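Local atomic coordinates of Endonuclease/exonuclease/phosphatase (Leptotrichia buccalis C-1013-b, PDB entry 3TEB), a protein that probably acts as a metal-dependent nuclease of the endonuclease/exonuclease/phosphatase family, cleaving phosphodiester bonds with the help of magnesium. Residues H80-S84 with R124-I128; R227-I231 with H257-V262; I30-Y35 with Y72-Y77. One frame throughout, in Å; residues are numbered along the deposited sequence.

Overall arrangement
Interactions 1 and 2 are buried and both bring the two large sheets of the fold face to face, on strands 78-84 and 124-132 in the first and 259-264 and 225-233 in the second; their centres lie about 18 Å apart. Interaction 2 runs up to the magnesium site and mixes a histidine-carboxylate hydrogen bond with aliphatic packing, whereas interaction 1 grades from arginine and serine hydrogen bonds to apolar contacts. Interaction 3 is only partly buried, farther from the chain centre, and joins a helix end to a loop through amide and hydroxyl groups. It touches interaction 2 through the salt bridge of Lys33 with Glu261, and its loop leads straight into strand 78-84.

Interaction 1 of 3, residues H80-S84 with R124-I128; sequences HWSNS and RIVSI
Arg124 begins the contact with its own backbone, whose N-H is given to Ser84 OG at 3.1 Å between N and OG. Its side chain then folds over strand 80-84: CG stands anti to the backbone N (chi1 -167°), and bends farther out bring NE to Asn83 O at 2.9 Å. This bond is nearly straight (170° at the hydrogen), and the carbonyl oxygen lies at the guanidinium edge, in its plane. NH2 adds only a weak bond to the same oxygen, so one backbone acceptor takes both donors. The aliphatic part of the arginine, at CG, lies against the hydroxyl of Ser82.

The two strands run antiparallel, their axes 6.7 Å apart at closest, but they belong to different sheets: this is face-to-face packing in the beta-sandwich core of the DNase I-like fold. Strand 91-99 pairs with 80-84, and strand 105-110 with 124-128. Val126 accordingly points across the interface, where CG2 meets CB of Ser82 at 3.4 Å and CG1 lies near the carbonyl of His80. Val95 and Val97 also touch this valine. Two residues on, Ile128 sets CD1 over one face of the His80 imidazole, 3.7 Å from the ring centroid and 17° off the normal, a CH-pi contact offset toward the rim; Ile103 packs on both side chains.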
ATOM      1  N   HIS A  80      -9.491   6.002   3.963  1.00 27.01           N
ATOM      2  CA  HIS A  80     -10.305   5.477   2.871  1.00 27.21           C
ATOM      3  C   HIS A  80      -9.977   4.016   2.700  1.00 26.86           C
ATOM      4  O   HIS A  80      -8.811   3.659   2.509  1.00 27.33           O
ATOM      5  CB  HIS A  80     -10.047   6.256   1.589  1.00 28.13           C
ATOM      6  CG  HIS A  80     -10.001   7.734   1.802  1.00 30.02           C
ATOM      7  ND1 HIS A  80     -11.121   8.535   1.711  1.00 31.09           N
ATOM      8  CD2 HIS A  80      -8.975   8.554   2.148  1.00 31.24           C
ATOM      9  CE1 HIS A  80     -10.780   9.789   1.962  1.00 32.15           C
ATOM     10  NE2 HIS A  80      -9.483   9.828   2.229  1.00 32.18           N
ATOM     11  N   TRP A  81     -10.998   3.173   2.791  1.00 26.01           N
ATOM     12  CA  TRP A  81     -10.788   1.743   2.827  1.00 25.71           C
ATOM     13  C   TRP A  81     -11.732   1.067   1.882  1.00 25.82           C
ATOM     14  O   TRP A  81     -12.816   1.571   1.600  1.00 25.95           O
ATOM     15  CB  TRP A  81     -11.017   1.213   4.248  1.00 25.48           C
ATOM     16  CG  TRP A  81     -10.908  -0.306   4.402  1.00 25.19           C
ATOM     17  CD1 TRP A  81      -9.764  -1.040   4.593  1.00 25.50           C
ATOM     18  CD2 TRP A  81     -11.981  -1.247   4.381  1.00 24.37           C
ATOM     19  NE1 TRP A  81     -10.064  -2.389   4.689  1.00 24.85           N
ATOM     20  CE2 TRP A  81     -11.414  -2.541   4.558  1.00 24.50           C
ATOM     21  CE3 TRP A  81     -13.359  -1.125   4.229  1.00 23.88           C
ATOM     22  CZ2 TRP A  81     -12.175  -3.694   4.583  1.00 25.11           C
ATOM     23  CZ3 TRP A  81     -14.119  -2.268   4.254  1.00 24.97           C
ATOM     24  CH2 TRP A  81     -13.525  -3.546   4.436  1.00 25.83           C
ATOM     25  N   SER A  82     -11.327  -0.094   1.397  1.00 24.47           N
ATOM     26  CA  SER A  82     -12.194  -0.863   0.543  1.00 24.25           C
ATOM     27  C   SER A  82     -11.982  -2.344   0.719  1.00 23.89           C
ATOM     28  O   SER A  82     -10.844  -2.805   0.742  1.00 24.10           O
ATOM     29  CB  SER A  82     -11.950  -0.484  -0.910  1.00 24.57           C
ATOM     30  OG  SER A  82     -12.981  -1.019  -1.723  1.00 26.38           O
ATOM     31  N   ASN A  83     -13.078  -3.087   0.818  1.00 23.53           N
ATOM     32  CA  ASN A  83     -13.017  -4.540   0.980  1.00 23.51           C
ATOM     33  C   ASN A  83     -12.723  -5.210  -0.360  1.00 23.19           C
ATOM     34  O   ASN A  83     -13.216  -4.741  -1.386  1.00 23.26           O
ATOM     35  CB  ASN A  83     -14.329  -5.032   1.618  1.00 23.89           C
ATOM     36  CG  ASN A  83     -14.651  -6.481   1.301  1.00 25.74           C
ATOM     37  OD1 ASN A  83     -14.096  -7.408   1.886  1.00 28.75           O
ATOM     38  ND2 ASN A  83     -15.588  -6.678   0.386  1.00 28.07           N
ATOM     39  N   SER A  84     -11.912  -6.274  -0.357  1.00 23.01           N
ATOM     40  CA  SER A  84     -11.602  -7.032  -1.587  1.00 23.20           C
ATOM     41  C   SER A  84     -12.358  -8.335  -1.667  1.00 23.11           C
ATOM     42  O   SER A  84     -13.075  -8.578  -2.641  1.00 23.51           O
ATOM     43  CB  SER A  84     -10.118  -7.367  -1.712  1.00 23.41           C
ATOM     44  OG  SER A  84      -9.344  -6.218  -1.991  1.00 25.29           O
ATOM     45  N   ARG A 124      -9.571  -5.456  -4.982  1.00 19.46           N
ATOM     46  CA  ARG A 124     -10.082  -4.105  -5.148  1.00 19.38           C
ATOM     47  C   ARG A 124      -8.931  -3.113  -4.858  1.00 19.70           C
ATOM     48  O   ARG A 124      -8.089  -3.363  -3.995  1.00 20.19           O
ATOM     49  CB  ARG A 124     -11.268  -3.906  -4.199  1.00 19.57           C
ATOM     50  CG  ARG A 124     -12.133  -2.694  -4.412  1.00 20.43           C
ATOM     51  CD  ARG A 124     -13.549  -3.009  -4.876  1.00 21.84           C
ATOM     52  NE  ARG A 124     -14.346  -3.655  -3.849  1.00 24.15           N
ATOM     53  CZ  ARG A 124     -15.675  -3.780  -3.873  1.00 25.25           C
ATOM     54  NH1 ARG A 124     -16.377  -3.285  -4.870  1.00 25.73           N
ATOM     55  NH2 ARG A 124     -16.309  -4.415  -2.888  1.00 26.84           N
ATOM     56  N   ILE A 125      -8.885  -2.008  -5.600  1.00 19.72           N
ATOM     57  CA  ILE A 125      -7.872  -0.969  -5.414  1.00 20.28           C
ATOM     58  C   ILE A 125      -8.504   0.277  -4.802  1.00 20.91           C
ATOM     59  O   ILE A 125      -9.676   0.566  -5.026  1.00 21.21           O
ATOM     60  CB  ILE A 125      -7.255  -0.601  -6.769  1.00 20.17           C
ATOM     61  CG1 ILE A 125      -6.718  -1.854  -7.485  1.00 20.88           C
ATOM     62  CG2 ILE A 125      -6.188   0.441  -6.617  1.00 20.25           C
ATOM     63  CD1 ILE A 125      -5.424  -2.472  -6.881  1.00 22.30           C
ATOM     64  N   VAL A 126      -7.744   1.013  -4.011  1.00 21.97           N
ATOM     65  CA  VAL A 126      -8.234   2.287  -3.514  1.00 23.06           C
ATOM     66  C   VAL A 126      -7.391   3.400  -4.103  1.00 24.09           C
ATOM     67  O   VAL A 126      -6.158   3.383  -3.980  1.00 24.61           O
ATOM     68  CB  VAL A 126      -8.201   2.366  -1.985  1.00 23.61           C
ATOM     69  CG1 VAL A 126      -8.586   3.749  -1.508  1.00 23.83           C
ATOM     70  CG2 VAL A 126      -9.166   1.388  -1.433  1.00 23.98           C
ATOM     71  N   SER A 127      -8.050   4.360  -4.752  1.00 25.03           N
ATOM     72  CA  SER A 127      -7.352   5.534  -5.250  1.00 26.32           C
ATOM     73  C   SER A 127      -7.832   6.803  -4.579  1.00 27.81           C
ATOM     74  O   SER A 127      -8.970   6.896  -4.122  1.00 28.18           O
ATOM     75  CB  SER A 127      -7.455   5.656  -6.761  1.00 25.76           C
ATOM     76  OG  SER A 127      -8.714   6.160  -7.136  1.00 26.12           O
ATOM     77  N   ILE A 128      -6.933   7.776  -4.551  1.00 29.68           N
ATOM     78  CA  ILE A 128      -7.133   9.047  -3.907  1.00 31.80           C
ATOM     79  C   ILE A 128      -6.589  10.146  -4.848  1.00 33.17           C
ATOM     80  O   ILE A 128      -5.549   9.966  -5.485  1.00 33.12           O
ATOM     81  CB  ILE A 128      -6.489   8.991  -2.480  1.00 32.59           C
ATOM     82  CG1 ILE A 128      -7.466   9.479  -1.447  1.00 34.09           C
ATOM     83  CG2 ILE A 128      -5.130   9.673  -2.342  1.00 33.24           C
ATOM     84  CD1 ILE A 128      -8.665   8.596  -1.391  1.00 34.93           C
TER

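Interaction 2 of 3, residues R227-I231 with H257-V262; sequences RLDYI and HFGIEV
The magnesium site of this DNase I-like fold borders on a histidine-carboxylate pair, His257 with Asp229. ND1 of the imidazole donates to OD1 of Asp229 at 2.9 Å, and the bond is nearly straight, 165° at the hydrogen. The carboxylate oxygen lies close to the ring plane, at its edge, and receives the bond on its syn lone pair, although carboxylate and ring planes stand 85° apart. Asp229 CG lies anti to the carbonyl carbon (chi1 -61°), which swings the acid across toward the histidine. OD1 is also hydrogen-bonded to Thr211 OG1, so it has two partners. With an alanine in place of Asp229, ND1 of His257 and the hydroxyl of Thr211 would probably lose their shared acceptor, leaving the imidazole freer to turn beside the metal. A comparable His-Asp pair occurs at the active site of DNase I-like relatives, and here too the ring is close to the metal: its nearest atom is about 4 Å from a bound magnesium, and the magnesium-binding Asp256 and Glu42 are neighbours of its side chain.

Beyond the pair, strands 229-231 and 259-262 face each other from the two sheets of the sandwich, pointing nearly the same way, their axes 7.5 Å apart at closest. Ile260 CD1 sits against the backbone of Asp229 and its CB, while CD1 of Ile231 touches both Ile260 CG2 (3.9 Å) and Val262 CG2 (3.8 Å), sliding past each side chain in the opposite direction. Thr8 of strand 4-10 touches both isoleucines.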
ATOM      1  N   ARG A 227      12.438  -8.494  -2.581  1.00 49.90           N
ATOM      2  CA  ARG A 227      11.843  -7.180  -2.718  1.00 47.04           C
ATOM      3  C   ARG A 227      10.516  -7.363  -3.458  1.00 45.48           C
ATOM      4  O   ARG A 227      10.489  -7.514  -4.684  1.00 45.50           O
ATOM      5  CB  ARG A 227      12.793  -6.235  -3.451  1.00 47.51           C
ATOM      6  CG  ARG A 227      12.382  -4.788  -3.425  1.00 46.23           C
ATOM      7  CD  ARG A 227      13.468  -3.884  -3.971  1.00 47.00           C
ATOM      8  NE  ARG A 227      12.927  -3.025  -5.017  1.00 46.45           N
ATOM      9  CZ  ARG A 227      13.386  -2.978  -6.262  1.00 45.91           C
ATOM     10  NH1 ARG A 227      14.430  -3.704  -6.629  1.00 46.03           N
ATOM     11  NH2 ARG A 227      12.814  -2.176  -7.135  1.00 45.74           N
ATOM     12  N   LEU A 228       9.429  -7.383  -2.686  1.00 43.02           N
ATOM     13  CA  LEU A 228       8.105  -7.725  -3.183  1.00 41.50           C
ATOM     14  C   LEU A 228       7.161  -6.531  -3.208  1.00 40.64           C
ATOM     15  O   LEU A 228       6.149  -6.534  -3.920  1.00 40.66           O
ATOM     16  CB  LEU A 228       7.492  -8.789  -2.290  1.00 40.87           C
ATOM     17  CG  LEU A 228       8.048 -10.207  -2.284  1.00 41.39           C
ATOM     18  CD1 LEU A 228       7.044 -11.096  -1.560  1.00 41.43           C
ATOM     19  CD2 LEU A 228       8.292 -10.732  -3.692  1.00 41.69           C
ATOM     20  N   ASP A 229       7.487  -5.528  -2.393  1.00 39.79           N
ATOM     21  CA  ASP A 229       6.687  -4.313  -2.259  1.00 38.83           C
ATOM     22  C   ASP A 229       7.334  -3.191  -3.065  1.00 38.60           C
ATOM     23  O   ASP A 229       8.563  -3.143  -3.194  1.00 38.85           O
ATOM     24  CB  ASP A 229       6.602  -3.906  -0.784  1.00 38.88           C
ATOM     25  CG  ASP A 229       5.926  -4.973   0.094  1.00 39.31           C
ATOM     26  OD1 ASP A 229       6.588  -5.985   0.447  1.00 40.09           O
ATOM     27  OD2 ASP A 229       4.738  -4.779   0.454  1.00 41.14           O
ATOM     28  N   TYR A 230       6.520  -2.290  -3.613  1.00 37.65           N
ATOM     29  CA  TYR A 230       7.053  -1.213  -4.447  1.00 37.36           C
ATOM     30  C   TYR A 230       6.308   0.096  -4.330  1.00 36.67           C
ATOM     31  O   TYR A 230       5.209   0.160  -3.793  1.00 36.48           O
ATOM     32  CB  TYR A 230       7.020  -1.607  -5.920  1.00 37.97           C
ATOM     33  CG  TYR A 230       7.725  -2.884  -6.273  1.00 39.36           C
ATOM     34  CD1 TYR A 230       9.059  -2.874  -6.669  1.00 41.12           C
ATOM     35  CD2 TYR A 230       7.052  -4.103  -6.242  1.00 39.89           C
ATOM     36  CE1 TYR A 230       9.712  -4.046  -7.017  1.00 42.35           C
ATOM     37  CE2 TYR A 230       7.692  -5.282  -6.583  1.00 41.32           C
ATOM     38  CZ  TYR A 230       9.020  -5.247  -6.974  1.00 42.31           C
ATOM     39  OH  TYR A 230       9.656  -6.415  -7.316  1.00 43.68           O
ATOM     40  N   ILE A 231       6.929   1.140  -4.862  1.00 36.76           N
ATOM     41  CA  ILE A 231       6.247   2.380  -5.170  1.00 36.97           C
ATOM     42  C   ILE A 231       6.602   2.766  -6.616  1.00 38.03           C
ATOM     43  O   ILE A 231       7.724   3.182  -6.905  1.00 38.12           O
ATOM     44  CB  ILE A 231       6.562   3.474  -4.131  1.00 36.76           C
ATOM     45  CG1 ILE A 231       5.831   3.153  -2.830  1.00 35.83           C
ATOM     46  CG2 ILE A 231       6.099   4.842  -4.613  1.00 37.39           C
ATOM     47  CD1 ILE A 231       6.431   3.778  -1.622  1.00 35.92           C
ATOM     48  N   HIS A 257       5.778  -8.297   6.432  1.00 34.96           N
ATOM     49  CA  HIS A 257       6.479  -7.540   5.393  1.00 34.11           C
ATOM     50  C   HIS A 257       7.048  -6.306   6.066  1.00 32.92           C
ATOM     51  O   HIS A 257       6.462  -5.815   7.030  1.00 32.56           O
ATOM     52  CB  HIS A 257       5.490  -7.031   4.346  1.00 34.41           C
ATOM     53  CG  HIS A 257       5.007  -8.069   3.384  1.00 36.49           C
ATOM     54  ND1 HIS A 257       5.118  -7.918   2.018  1.00 37.57           N
ATOM     55  CD2 HIS A 257       4.370  -9.250   3.583  1.00 37.84           C
ATOM     56  CE1 HIS A 257       4.594  -8.973   1.418  1.00 39.53           C
ATOM     57  NE2 HIS A 257       4.127  -9.792   2.346  1.00 39.54           N
ATOM     58  N   PHE A 258       8.166  -5.784   5.563  1.00 32.57           N
ATOM     59  CA  PHE A 258       8.630  -4.463   5.992  1.00 31.81           C
ATOM     60  C   PHE A 258       8.017  -3.397   5.085  1.00 31.01           C
ATOM     61  O   PHE A 258       7.534  -3.695   3.978  1.00 31.09           O
ATOM     62  CB  PHE A 258      10.149  -4.346   5.957  1.00 32.65           C
ATOM     63  CG  PHE A 258      10.875  -5.535   6.511  1.00 34.95           C
ATOM     64  CD1 PHE A 258      10.440  -6.169   7.676  1.00 36.26           C
ATOM     65  CD2 PHE A 258      12.026  -6.008   5.880  1.00 36.59           C
ATOM     66  CE1 PHE A 258      11.127  -7.267   8.183  1.00 38.04           C
ATOM     67  CE2 PHE A 258      12.717  -7.095   6.382  1.00 37.88           C
ATOM     68  CZ  PHE A 258      12.269  -7.728   7.531  1.00 38.58           C
ATOM     69  N   GLY A 259       8.034  -2.153   5.551  1.00 30.40           N
ATOM     70  CA  GLY A 259       7.438  -1.065   4.782  1.00 30.02           C
ATOM     71  C   GLY A 259       8.470  -0.297   3.988  1.00 30.70           C
ATOM     72  O   GLY A 259       9.657  -0.349   4.305  1.00 31.46           O
ATOM     73  N   ILE A 260       8.017   0.405   2.953  1.00 31.05           N
ATOM     74  CA  ILE A 260       8.872   1.284   2.161  1.00 32.16           C
ATOM     75  C   ILE A 260       8.468   2.714   2.415  1.00 33.08           C
ATOM     76  O   ILE A 260       7.285   3.057   2.468  1.00 32.51           O
ATOM     77  CB  ILE A 260       8.779   1.000   0.644  1.00 32.41           C
ATOM     78  CG1 ILE A 260       9.339  -0.374   0.313  1.00 32.49           C
ATOM     79  CG2 ILE A 260       9.547   2.039  -0.161  1.00 32.59           C
ATOM     80  CD1 ILE A 260       8.974  -0.818  -1.068  1.00 32.70           C
ATOM     81  N   GLU A 261       9.489   3.540   2.545  1.00 35.67           N
ATOM     82  CA  GLU A 261       9.349   4.913   2.917  1.00 38.31           C
ATOM     83  C   GLU A 261      10.141   5.728   1.888  1.00 40.45           C
ATOM     84  O   GLU A 261      11.357   5.580   1.761  1.00 41.38           O
ATOM     85  CB  GLU A 261       9.909   5.052   4.324  1.00 38.87           C
ATOM     86  CG  GLU A 261      10.016   6.451   4.863  1.00 43.86           C
ATOM     87  CD  GLU A 261      11.067   6.577   5.978  1.00 49.83           C
ATOM     88  OE1 GLU A 261      11.193   7.698   6.538  1.00 53.60           O
ATOM     89  OE2 GLU A 261      11.771   5.574   6.285  1.00 51.29           O
ATOM     90  N   VAL A 262       9.442   6.582   1.146  1.00 42.82           N
ATOM     91  CA  VAL A 262      10.014   7.276  -0.009  1.00 46.26           C
ATOM     92  C   VAL A 262       9.826   8.787   0.119  1.00 48.98           C
ATOM     93  O   VAL A 262       8.755   9.248   0.526  1.00 48.76           O
ATOM     94  CB  VAL A 262       9.348   6.762  -1.320  1.00 46.08           C
ATOM     95  CG1 VAL A 262       9.607   7.685  -2.472  1.00 46.56           C
ATOM     96  CG2 VAL A 262       9.847   5.379  -1.665  1.00 46.57           C
TER

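Interaction 3 of 3, residues I30-Y35 with Y72-Y77; sequences IAEKQY and YTDTDY
Gln34 and Thr75 are joined by a side-chain hydrogen bond, Thr75 OG1 donating to Gln34 OE1 at 3.1 Å, with the hydroxyl tilted 28° from the carbonyl plane of the amide. The other half of that amide is used as well: NE2 turns back to the helix and donates to Ala31 O at 2.8 Å. A bend at chi2 (-65°) folds the chain back so that the amide reaches both partners, and the two bonds together fix its rotation. NE2 also lies against the methyl CG2 of Thr73.

The contact ties the C-terminal end of helix 19-33 to the loop between helix 61-69 and strand 78-84. Gln34 is the first residue to leave helical geometry, with positive phi, though its N-H still reaches Ile30 O at 2.8 Å as in a helical turn. Its own carbonyl is taken by Arg100. Next along the chain, Tyr35 O accepts a hydrogen bond from the phenol of Tyr77 at 2.8 Å between OH and O; the donor lies in the carbonyl plane, on a lone pair, and the oxygen sits at the ring edge.

Apolar contact is slight: Ala31 CB meets Tyr72 CB at 3.7 Å, and Ile30 CG2 approaches the hydroxyl end of Tyr77, beside Leu69. The phenol of Tyr72 turns off to Asp24.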
ATOM      1  N   ILE A  30       4.275   6.976  12.247  1.00 38.39           N
ATOM      2  CA  ILE A  30       3.508   7.883  11.406  1.00 38.58           C
ATOM      3  C   ILE A  30       3.441   9.259  12.074  1.00 40.29           C
ATOM      4  O   ILE A  30       3.632  10.281  11.413  1.00 40.68           O
ATOM      5  CB  ILE A  30       2.104   7.321  11.125  1.00 37.90           C
ATOM      6  CG1 ILE A  30       2.223   6.016  10.315  1.00 37.08           C
ATOM      7  CG2 ILE A  30       1.239   8.355  10.410  1.00 37.23           C
ATOM      8  CD1 ILE A  30       0.905   5.294  10.027  1.00 36.07           C
ATOM      9  N   ALA A  31       3.228   9.271  13.389  1.00 41.89           N
ATOM     10  CA  ALA A  31       3.167  10.503  14.164  1.00 44.01           C
ATOM     11  C   ALA A  31       4.429  11.364  14.080  1.00 45.91           C
ATOM     12  O   ALA A  31       4.336  12.571  13.884  1.00 46.28           O
ATOM     13  CB  ALA A  31       2.821  10.201  15.599  1.00 43.96           C
ATOM     14  N   GLU A  32       5.601  10.749  14.228  1.00 47.86           N
ATOM     15  CA  GLU A  32       6.875  11.480  14.176  1.00 50.32           C
ATOM     16  C   GLU A  32       7.135  11.982  12.772  1.00 49.84           C
ATOM     17  O   GLU A  32       7.519  13.134  12.582  1.00 50.55           O
ATOM     18  CB  GLU A  32       8.062  10.598  14.565  1.00 51.44           C
ATOM     19  CG  GLU A  32       8.064  10.016  15.987  1.00 57.10           C
ATOM     20  CD  GLU A  32       9.229   9.013  16.203  1.00 63.24           C
ATOM     21  OE1 GLU A  32       9.946   8.711  15.212  1.00 65.94           O
ATOM     22  OE2 GLU A  32       9.430   8.529  17.352  1.00 65.12           O
ATOM     23  N   LYS A  33       6.911  11.107  11.795  1.00 48.70           N
ATOM     24  CA  LYS A  33       7.337  11.337  10.417  1.00 47.89           C
ATOM     25  C   LYS A  33       6.388  12.228   9.629  1.00 47.04           C
ATOM     26  O   LYS A  33       6.798  12.899   8.667  1.00 47.14           O
ATOM     27  CB  LYS A  33       7.587  10.004   9.708  1.00 47.53           C
ATOM     28  CG  LYS A  33       8.776   9.279  10.309  1.00 49.16           C
ATOM     29  CD  LYS A  33       9.701   8.686   9.267  1.00 51.68           C
ATOM     30  CE  LYS A  33      11.146   8.664   9.776  1.00 54.51           C
ATOM     31  NZ  LYS A  33      11.937   7.575   9.114  1.00 56.12           N
ATOM     32  N   GLN A  34       5.129  12.244  10.061  1.00 45.90           N
ATOM     33  CA  GLN A  34       4.102  13.103   9.476  1.00 44.87           C
ATOM     34  C   GLN A  34       3.877  12.809   8.004  1.00 43.40           C
ATOM     35  O   GLN A  34       3.685  13.721   7.223  1.00 43.50           O
ATOM     36  CB  GLN A  34       4.457  14.589   9.674  1.00 45.45           C
ATOM     37  CG  GLN A  34       4.279  15.078  11.098  1.00 46.29           C
ATOM     38  CD  GLN A  34       2.827  15.049  11.531  1.00 46.14           C
ATOM     39  OE1 GLN A  34       1.954  15.595  10.851  1.00 46.11           O
ATOM     40  NE2 GLN A  34       2.557  14.402  12.657  1.00 45.78           N
ATOM     41  N   TYR A  35       3.889  11.535   7.632  1.00 41.84           N
ATOM     42  CA  TYR A  35       3.718  11.154   6.233  1.00 40.73           C
ATOM     43  C   TYR A  35       2.513  11.835   5.579  1.00 40.46           C
ATOM     44  O   TYR A  35       1.475  12.029   6.212  1.00 40.54           O
ATOM     45  CB  TYR A  35       3.578   9.637   6.103  1.00 40.15           C
ATOM     46  CG  TYR A  35       4.797   8.852   6.521  1.00 39.39           C
ATOM     47  CD1 TYR A  35       5.969   8.889   5.763  1.00 39.34           C
ATOM     48  CD2 TYR A  35       4.776   8.055   7.664  1.00 38.80           C
ATOM     49  CE1 TYR A  35       7.094   8.163   6.142  1.00 39.40           C
ATOM     50  CE2 TYR A  35       5.887   7.322   8.047  1.00 39.06           C
ATOM     51  CZ  TYR A  35       7.043   7.382   7.282  1.00 39.58           C
ATOM     52  OH  TYR A  35       8.156   6.664   7.658  1.00 40.38           O
ATOM     53  N   TYR A  72      -1.057  10.456  19.559  1.00 50.47           N
ATOM     54  CA  TYR A  72       0.300  10.982  19.424  1.00 51.00           C
ATOM     55  C   TYR A  72       0.442  12.231  18.548  1.00 51.75           C
ATOM     56  O   TYR A  72       1.504  12.835  18.541  1.00 52.24           O
ATOM     57  CB  TYR A  72       1.250   9.879  18.933  1.00 50.11           C
ATOM     58  CG  TYR A  72       1.252   8.637  19.802  1.00 49.95           C
ATOM     59  CD1 TYR A  72       1.761   8.674  21.098  1.00 50.28           C
ATOM     60  CD2 TYR A  72       0.739   7.426  19.329  1.00 49.21           C
ATOM     61  CE1 TYR A  72       1.753   7.539  21.909  1.00 50.50           C
ATOM     62  CE2 TYR A  72       0.726   6.281  20.133  1.00 49.26           C
ATOM     63  CZ  TYR A  72       1.235   6.348  21.421  1.00 49.67           C
ATOM     64  OH  TYR A  72       1.234   5.235  22.229  1.00 49.40           O
ATOM     65  N   THR A  73      -0.609  12.613  17.817  1.00 52.29           N
ATOM     66  CA  THR A  73      -0.572  13.778  16.915  1.00 53.46           C
ATOM     67  C   THR A  73      -1.897  14.484  16.903  1.00 54.54           C
ATOM     68  O   THR A  73      -2.939  13.836  16.991  1.00 54.18           O
ATOM     69  CB  THR A  73      -0.333  13.380  15.448  1.00 52.91           C
ATOM     70  OG1 THR A  73       0.748  12.456  15.380  1.00 53.90           O
ATOM     71  CG2 THR A  73       0.026  14.580  14.613  1.00 52.90           C
ATOM     72  N   ASP A  74      -1.844  15.806  16.760  1.00 56.22           N
ATOM     73  CA  ASP A  74      -3.028  16.621  16.555  1.00 57.50           C
ATOM     74  C   ASP A  74      -3.455  16.642  15.093  1.00 55.77           C
ATOM     75  O   ASP A  74      -4.601  16.974  14.794  1.00 56.30           O
ATOM     76  CB  ASP A  74      -2.780  18.054  17.027  1.00 60.57           C
ATOM     77  CG  ASP A  74      -2.816  18.192  18.551  1.00 64.47           C
ATOM     78  OD1 ASP A  74      -3.161  17.199  19.231  1.00 66.21           O
ATOM     79  OD2 ASP A  74      -2.503  19.301  19.066  1.00 68.69           O
ATOM     80  N   THR A  75      -2.537  16.292  14.191  1.00 53.20           N
ATOM     81  CA  THR A  75      -2.787  16.334  12.745  1.00 50.57           C
ATOM     82  C   THR A  75      -3.966  15.459  12.318  1.00 48.28           C
ATOM     83  O   THR A  75      -4.027  14.270  12.641  1.00 46.97           O
ATOM     84  CB  THR A  75      -1.534  15.936  11.937  1.00 50.12           C
ATOM     85  OG1 THR A  75      -0.478  16.854  12.217  1.00 50.34           O
ATOM     86  CG2 THR A  75      -1.807  15.971  10.461  1.00 49.82           C
ATOM     87  N   ASP A  76      -4.899  16.071  11.591  1.00 47.18           N
ATOM     88  CA  ASP A  76      -6.058  15.364  11.059  1.00 44.90           C
ATOM     89  C   ASP A  76      -5.632  14.375   9.986  1.00 42.00           C
ATOM     90  O   ASP A  76      -5.039  14.750   8.971  1.00 42.09           O
ATOM     91  CB  ASP A  76      -7.093  16.347  10.488  1.00 46.61           C
ATOM     92  CG  ASP A  76      -7.755  17.210  11.571  1.00 50.08           C
ATOM     93  OD1 ASP A  76      -7.875  16.739  12.732  1.00 51.45           O
ATOM     94  OD2 ASP A  76      -8.160  18.359  11.260  1.00 52.79           O
ATOM     95  N   TYR A  77      -5.926  13.106  10.224  1.00 38.49           N
ATOM     96  CA  TYR A  77      -5.729  12.103   9.195  1.00 35.82           C
ATOM     97  C   TYR A  77      -7.052  11.558   8.658  1.00 34.43           C
ATOM     98  O   TYR A  77      -8.053  11.501   9.380  1.00 34.40           O
ATOM     99  CB  TYR A  77      -4.817  11.004   9.707  1.00 34.76           C
ATOM    100  CG  TYR A  77      -3.354  11.323   9.509  1.00 34.47           C
ATOM    101  CD1 TYR A  77      -2.655  12.104  10.424  1.00 34.10           C
ATOM    102  CD2 TYR A  77      -2.668  10.849   8.392  1.00 33.78           C
ATOM    103  CE1 TYR A  77      -1.309  12.391  10.230  1.00 34.43           C
ATOM    104  CE2 TYR A  77      -1.325  11.128   8.192  1.00 34.13           C
ATOM    105  CZ  TYR A  77      -0.655  11.898   9.111  1.00 34.28           C
ATOM    106  OH  TYR A  77       0.668  12.180   8.900  1.00 35.50           O
TER